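Local atomic coordinates of oxidoreductase, Gfo/Idh/MocA family (PDB entry 1XEA), a protein that probably catalyses an NAD(P)-dependent oxidation or reduction, as other members of the Gfo/Idh/MocA oxidoreductase family do. Residues 113-125 with 282-296. Numbering follows the deposited sequence.
Sequences HHQPLYVGFNRRH and GKLPTHIIERNLASH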
loop_
_atom_site.group_PDB
_atom_site.type_symbol
_atom_site.label_atom_id
_atom_site.label_comp_id
_atom_site.label_asym_id
_atom_site.label_seq_id
_atom_site.Cartn_x
_atom_site.Cartn_y
_atom_site.Cartn_z
ATOM N N HIS A 113 43.009 -28.682 7.864
ATOM C CA HIS A 113 42.973 -28.650 9.323
ATOM C C HIS A 113 41.623 -29.068 9.893
ATOM O O HIS A 113 41.396 -29.015 11.105
ATOM C CB HIS A 113 43.374 -27.259 9.812
ATOM C CG HIS A 113 44.799 -26.913 9.506
ATOM N ND1 HIS A 113 45.865 -27.569 10.084
ATOM C CD2 HIS A 113 45.335 -26.006 8.655
ATOM C CE1 HIS A 113 46.995 -27.083 9.601
ATOM N NE2 HIS A 113 46.701 -26.133 8.732
ATOM N N HIS A 114 40.742 -29.516 9.002
ATOM C CA HIS A 114 39.411 -29.971 9.382
ATOM C C HIS A 114 38.671 -28.934 10.239
ATOM O O HIS A 114 37.977 -29.272 11.198
ATOM C CB HIS A 114 39.512 -31.313 10.132
ATOM C CG HIS A 114 40.124 -32.423 9.327
ATOM N ND1 HIS A 114 39.589 -32.868 8.136
ATOM C CD2 HIS A 114 41.220 -33.188 9.554
ATOM C CE1 HIS A 114 40.328 -33.856 7.664
ATOM N NE2 HIS A 114 41.324 -34.070 8.506
ATOM N N GLN A 115 38.823 -27.665 9.892
ATOM C CA GLN A 115 38.140 -26.628 10.634
ATOM C C GLN A 115 37.013 -26.042 9.797
ATOM O O GLN A 115 37.033 -26.110 8.569
ATOM C CB GLN A 115 39.121 -25.540 11.054
ATOM C CG GLN A 115 40.025 -25.983 12.173
ATOM C CD GLN A 115 39.235 -26.476 13.363
ATOM O OE1 GLN A 115 38.300 -25.814 13.813
ATOM N NE2 GLN A 115 39.602 -27.638 13.881
ATOM N N PRO A 116 35.989 -25.488 10.457
ATOM C CA PRO A 116 34.861 -24.896 9.748
ATOM C C PRO A 116 35.129 -23.421 9.488
ATOM O O PRO A 116 35.608 -22.698 10.366
ATOM C CB PRO A 116 33.715 -25.110 10.718
ATOM C CG PRO A 116 34.382 -24.842 12.020
ATOM C CD PRO A 116 35.684 -25.609 11.893
ATOM N N LEU A 117 34.829 -22.999 8.266
ATOM C CA LEU A 117 34.992 -21.622 7.836
ATOM C C LEU A 117 33.613 -21.147 7.389
ATOM O O LEU A 117 33.117 -21.532 6.331
ATOM C CB LEU A 117 35.978 -21.552 6.673
ATOM C CG LEU A 117 36.164 -20.185 6.013
ATOM C CD1 LEU A 117 36.706 -19.171 7.018
ATOM C CD2 LEU A 117 37.121 -20.337 4.844
ATOM N N TYR A 118 33.001 -20.309 8.213
ATOM C CA TYR A 118 31.669 -19.784 7.950
ATOM C C TYR A 118 31.702 -18.381 7.351
ATOM O O TYR A 118 32.393 -17.500 7.865
ATOM C CB TYR A 118 30.903 -19.739 9.264
ATOM C CG TYR A 118 29.410 -19.702 9.127
ATOM C CD1 TYR A 118 28.673 -20.888 9.073
ATOM C CD2 TYR A 118 28.724 -18.488 9.092
ATOM C CE1 TYR A 118 27.293 -20.870 8.997
ATOM C CE2 TYR A 118 27.339 -18.456 9.014
ATOM C CZ TYR A 118 26.627 -19.654 8.969
ATOM O OH TYR A 118 25.253 -19.636 8.907
ATOM N N VAL A 119 30.947 -18.168 6.277
ATOM C CA VAL A 119 30.884 -16.854 5.640
ATOM C C VAL A 119 29.580 -16.159 6.054
ATOM O O VAL A 119 28.517 -16.780 6.081
ATOM C CB VAL A 119 30.936 -16.962 4.099
ATOM C CG1 VAL A 119 30.891 -15.578 3.493
ATOM C CG2 VAL A 119 32.205 -17.688 3.661
ATOM N N GLY A 120 29.670 -14.868 6.363
ATOM C CA GLY A 120 28.506 -14.120 6.798
ATOM C C GLY A 120 27.549 -13.601 5.744
ATOM O O GLY A 120 27.703 -12.487 5.247
ATOM N N PHE A 121 26.546 -14.404 5.419
ATOM C CA PHE A 121 25.537 -14.031 4.437
ATOM C C PHE A 121 24.191 -13.980 5.150
ATOM O O PHE A 121 23.404 -14.927 5.070
ATOM C CB PHE A 121 25.476 -15.076 3.334
ATOM C CG PHE A 121 26.610 -15.008 2.354
ATOM C CD1 PHE A 121 27.488 -16.084 2.214
ATOM C CD2 PHE A 121 26.737 -13.916 1.493
ATOM C CE1 PHE A 121 28.469 -16.079 1.226
ATOM C CE2 PHE A 121 27.713 -13.894 0.498
ATOM C CZ PHE A 121 28.579 -14.980 0.363
ATOM N N ASN A 122 23.923 -12.869 5.829
ATOM C CA ASN A 122 22.686 -12.723 6.581
ATOM C C ASN A 122 21.404 -12.935 5.763
ATOM O O ASN A 122 20.415 -13.445 6.285
ATOM C CB ASN A 122 22.653 -11.363 7.290
ATOM C CG ASN A 122 22.424 -10.208 6.344
ATOM O OD1 ASN A 122 21.529 -9.398 6.566
ATOM N ND2 ASN A 122 23.230 -10.115 5.292
ATOM N N ARG A 123 21.424 -12.575 4.483
ATOM C CA ARG A 123 20.250 -12.740 3.643
ATOM C C ARG A 123 19.875 -14.202 3.397
ATOM O O ARG A 123 19.031 -14.486 2.548
ATOM C CB ARG A 123 20.454 -12.023 2.308
ATOM C CG ARG A 123 19.653 -10.759 2.150
ATOM C CD ARG A 123 20.455 -9.680 1.448
ATOM N NE ARG A 123 21.317 -8.963 2.382
ATOM C CZ ARG A 123 21.155 -7.687 2.717
ATOM N NH1 ARG A 123 20.170 -6.972 2.193
ATOM N NH2 ARG A 123 21.973 -7.128 3.593
ATOM N N ARG A 124 20.503 -15.138 4.106
ATOM C CA ARG A 124 20.144 -16.555 3.948
ATOM C C ARG A 124 19.328 -16.975 5.160
ATOM O O ARG A 124 18.784 -18.075 5.196
ATOM C CB ARG A 124 21.375 -17.459 3.900
ATOM C CG ARG A 124 22.199 -17.393 2.640
ATOM C CD ARG A 124 23.285 -18.467 2.680
ATOM N NE ARG A 124 24.296 -18.215 1.658
ATOM C CZ ARG A 124 25.472 -18.830 1.588
ATOM N NH1 ARG A 124 25.795 -19.750 2.489
ATOM N NH2 ARG A 124 26.328 -18.508 0.624
ATOM N N HIS A 125 19.267 -16.086 6.149
ATOM C CA HIS A 125 18.560 -16.330 7.402
ATOM C C HIS A 125 17.469 -15.312 7.691
ATOM O O HIS A 125 17.173 -15.024 8.854
ATOM C CB HIS A 125 19.553 -16.300 8.553
ATOM C CG HIS A 125 20.715 -17.211 8.352
ATOM N ND1 HIS A 125 20.665 -18.553 8.663
ATOM C CD2 HIS A 125 21.923 -16.999 7.777
ATOM C CE1 HIS A 125 21.790 -19.129 8.283
ATOM N NE2 HIS A 125 22.569 -18.209 7.743
ATOM N N GLY A 282 32.391 -27.963 15.192
ATOM C CA GLY A 282 33.590 -28.065 14.386
ATOM C C GLY A 282 33.292 -28.634 13.012
ATOM O O GLY A 282 34.171 -29.212 12.378
ATOM N N LYS A 283 32.056 -28.477 12.547
ATOM C CA LYS A 283 31.668 -28.999 11.239
ATOM C C LYS A 283 30.748 -28.028 10.507
ATOM O O LYS A 283 29.941 -27.343 11.128
ATOM C CB LYS A 283 30.949 -30.344 11.403
ATOM C CG LYS A 283 31.720 -31.393 12.217
ATOM C CD LYS A 283 30.855 -32.619 12.560
ATOM C CE LYS A 283 30.313 -33.317 11.303
ATOM N NZ LYS A 283 29.397 -34.466 11.617
ATOM N N LEU A 284 30.871 -27.977 9.186
ATOM C CA LEU A 284 30.036 -27.103 8.375
ATOM C C LEU A 284 29.559 -27.877 7.152
ATOM O O LEU A 284 30.338 -28.192 6.267
ATOM C CB LEU A 284 30.826 -25.881 7.927
ATOM C CG LEU A 284 30.054 -24.936 7.001
ATOM C CD1 LEU A 284 28.867 -24.351 7.744
ATOM C CD2 LEU A 284 30.970 -23.832 6.515
ATOM N N PRO A 285 28.254 -28.165 7.069
ATOM C CA PRO A 285 27.728 -28.918 5.928
ATOM C C PRO A 285 28.333 -28.555 4.579
ATOM O O PRO A 285 28.604 -27.391 4.289
ATOM C CB PRO A 285 26.223 -28.668 6.011
ATOM C CG PRO A 285 26.116 -27.378 6.737
ATOM C CD PRO A 285 27.161 -27.513 7.803
ATOM N N THR A 286 28.553 -29.584 3.769
ATOM C CA THR A 286 29.151 -29.457 2.450
ATOM C C THR A 286 28.425 -28.537 1.491
ATOM O O THR A 286 29.050 -27.701 0.845
ATOM C CB THR A 286 29.245 -30.818 1.763
ATOM O OG1 THR A 286 29.983 -31.717 2.592
ATOM C CG2 THR A 286 29.930 -30.682 0.419
ATOM N N HIS A 287 27.111 -28.707 1.382
ATOM C CA HIS A 287 26.342 -27.905 0.449
ATOM C C HIS A 287 26.502 -26.434 0.718
ATOM O O HIS A 287 26.298 -25.613 -0.169
ATOM C CB HIS A 287 24.862 -28.291 0.488
ATOM C CG HIS A 287 24.162 -27.936 1.764
ATOM N ND1 HIS A 287 24.418 -28.567 2.964
ATOM C CD2 HIS A 287 23.174 -27.045 2.013
ATOM C CE1 HIS A 287 23.614 -28.083 3.894
ATOM N NE2 HIS A 287 22.850 -27.158 3.343
ATOM N N ILE A 288 26.875 -26.100 1.943
ATOM C CA ILE A 288 27.067 -24.707 2.287
ATOM C C ILE A 288 28.380 -24.185 1.716
ATOM O O ILE A 288 28.401 -23.189 0.986
ATOM C CB ILE A 288 27.026 -24.522 3.794
ATOM C CG1 ILE A 288 25.575 -24.649 4.258
ATOM C CG2 ILE A 288 27.618 -23.180 4.178
ATOM C CD1 ILE A 288 25.370 -24.309 5.699
ATOM N N ILE A 289 29.475 -24.861 2.043
ATOM C CA ILE A 289 30.781 -24.475 1.534
ATOM C C ILE A 289 30.719 -24.289 0.015
ATOM O O ILE A 289 31.161 -23.262 -0.503
ATOM C CB ILE A 289 31.828 -25.547 1.845
ATOM C CG1 ILE A 289 31.803 -25.880 3.330
ATOM C CG2 ILE A 289 33.193 -25.068 1.428
ATOM C CD1 ILE A 289 32.482 -27.164 3.649
ATOM N N GLU A 290 30.172 -25.281 -0.691
ATOM C CA GLU A 290 30.062 -25.225 -2.150
ATOM C C GLU A 290 29.328 -23.983 -2.626
ATOM O O GLU A 290 29.700 -23.393 -3.639
ATOM C CB GLU A 290 29.345 -26.466 -2.703
ATOM C CG GLU A 290 30.177 -27.752 -2.717
ATOM C CD GLU A 290 29.589 -28.837 -3.632
ATOM O OE1 GLU A 290 28.424 -29.271 -3.406
ATOM O OE2 GLU A 290 30.299 -29.261 -4.585
ATOM N N ARG A 291 28.288 -23.589 -1.896
ATOM C CA ARG A 291 27.523 -22.408 -2.267
ATOM C C ARG A 291 28.402 -21.189 -2.036
ATOM O O ARG A 291 28.427 -20.260 -2.845
ATOM C CB ARG A 291 26.238 -22.306 -1.436
ATOM C CG ARG A 291 25.434 -21.039 -1.708
ATOM C CD ARG A 291 24.136 -20.971 -0.912
ATOM N NE ARG A 291 23.464 -19.683 -1.104
ATOM C CZ ARG A 291 22.246 -19.391 -0.652
ATOM N NH1 ARG A 291 21.550 -20.293 0.023
ATOM N NH2 ARG A 291 21.723 -18.196 -0.877
ATOM N N ASN A 292 29.138 -21.198 -0.931
ATOM C CA ASN A 292 30.025 -20.079 -0.635
ATOM C C ASN A 292 31.040 -19.904 -1.776
ATOM O O ASN A 292 31.155 -18.827 -2.366
ATOM C CB ASN A 292 30.726 -20.307 0.704
ATOM C CG ASN A 292 29.764 -20.239 1.859
ATOM O OD1 ASN A 292 29.052 -19.258 2.020
ATOM N ND2 ASN A 292 29.722 -21.279 2.656
ATOM N N LEU A 293 31.758 -20.975 -2.098
ATOM C CA LEU A 293 32.725 -20.924 -3.172
ATOM C C LEU A 293 32.066 -20.449 -4.440
ATOM O O LEU A 293 32.485 -19.469 -5.048
ATOM C CB LEU A 293 33.322 -22.301 -3.409
ATOM C CG LEU A 293 34.339 -22.656 -2.332
ATOM C CD1 LEU A 293 34.644 -24.142 -2.380
ATOM C CD2 LEU A 293 35.597 -21.826 -2.534
ATOM N N ALA A 294 31.016 -21.149 -4.837
ATOM C CA ALA A 294 30.308 -20.806 -6.055
ATOM C C ALA A 294 29.957 -19.316 -6.154
ATOM O O ALA A 294 30.209 -18.676 -7.182
ATOM C CB ALA A 294 29.049 -21.653 -6.172
ATOM N N SER A 295 29.377 -18.758 -5.094
ATOM C CA SER A 295 29.002 -17.344 -5.119
ATOM C C SER A 295 30.198 -16.408 -5.296
ATOM O O SER A 295 30.102 -15.382 -5.981
ATOM C CB SER A 295 28.222 -16.974 -3.854
ATOM O OG SER A 295 27.023 -17.721 -3.796
ATOM N N HIS A 296 31.319 -16.750 -4.674
ATOM C CA HIS A 296 32.496 -15.928 -4.834
ATOM C C HIS A 296 33.124 -16.216 -6.188
ATOM O O HIS A 296 33.675 -15.321 -6.818
ATOM C CB HIS A 296 33.506 -16.173 -3.712
ATOM C CG HIS A 296 33.065 -15.651 -2.381
ATOM N ND1 HIS A 296 32.214 -16.351 -1.554
ATOM C CD2 HIS A 296 33.344 -14.491 -1.743
ATOM C CE1 HIS A 296 31.990 -15.644 -0.461
ATOM N NE2 HIS A 296 32.664 -14.512 -0.550
HETATM O O HOH W 1 19.035 -16.702 0.123
#
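Strand 117-120, an outermost strand of the parallel Rossmann sheet, and the loop and 3-10 turn that follow it pack against the first turns of the C-terminal helix 286-311. Arg124 and Arg291 carry the contact at the strand's exit. Their extended side chains run alongside each other in opposite senses, and the two guanidinium groups stack, tilted by 27° with centres 4.0 Å apart. Arginine suits both places because its flat cation can stack while its N-H groups point outward to acceptors. Asp173 of helix 160-175 forms salt bridges with both and probably offsets their like charge, and a water links Arg291 NH2 to Arg123 O. On the opposite face Phe121 CD1 lies near the rim of the Arg124 guanidinium.

Asn292, whose short amide can accept without adding charge, sits between strand and arginine: OD1 accepts from Arg124 NH2 at 3.2 Å, with the donor 50° out of the carbonyl plane, and more weakly from NH1. The same oxygen lies in the plane of the Phe121 ring at its edge, while Val119 CB packs 3.6 Å from Asn292 OD1.

Toward the strand's start the contact turns apolar. Leu284 suits it by meeting two neighbours: CB lies 4.1 Å from Pro116 CB, and CG, anti to the backbone nitrogen (chi1 177°), places CD1 3.7 Å from Tyr118 CD1 at the ring edge. The tyrosine hydroxyl is hydrogen-bonded to Asp274. At the other end, one helical turn beyond Asn292, His296 brings CE1 to 3.6 Å from Phe121 CZ; histidine can both accept and donate, and its ring is held at NE2 by Leu96 N and at ND1 by a nearly straight hydrogen bond to Asn292 O (2.8 Å).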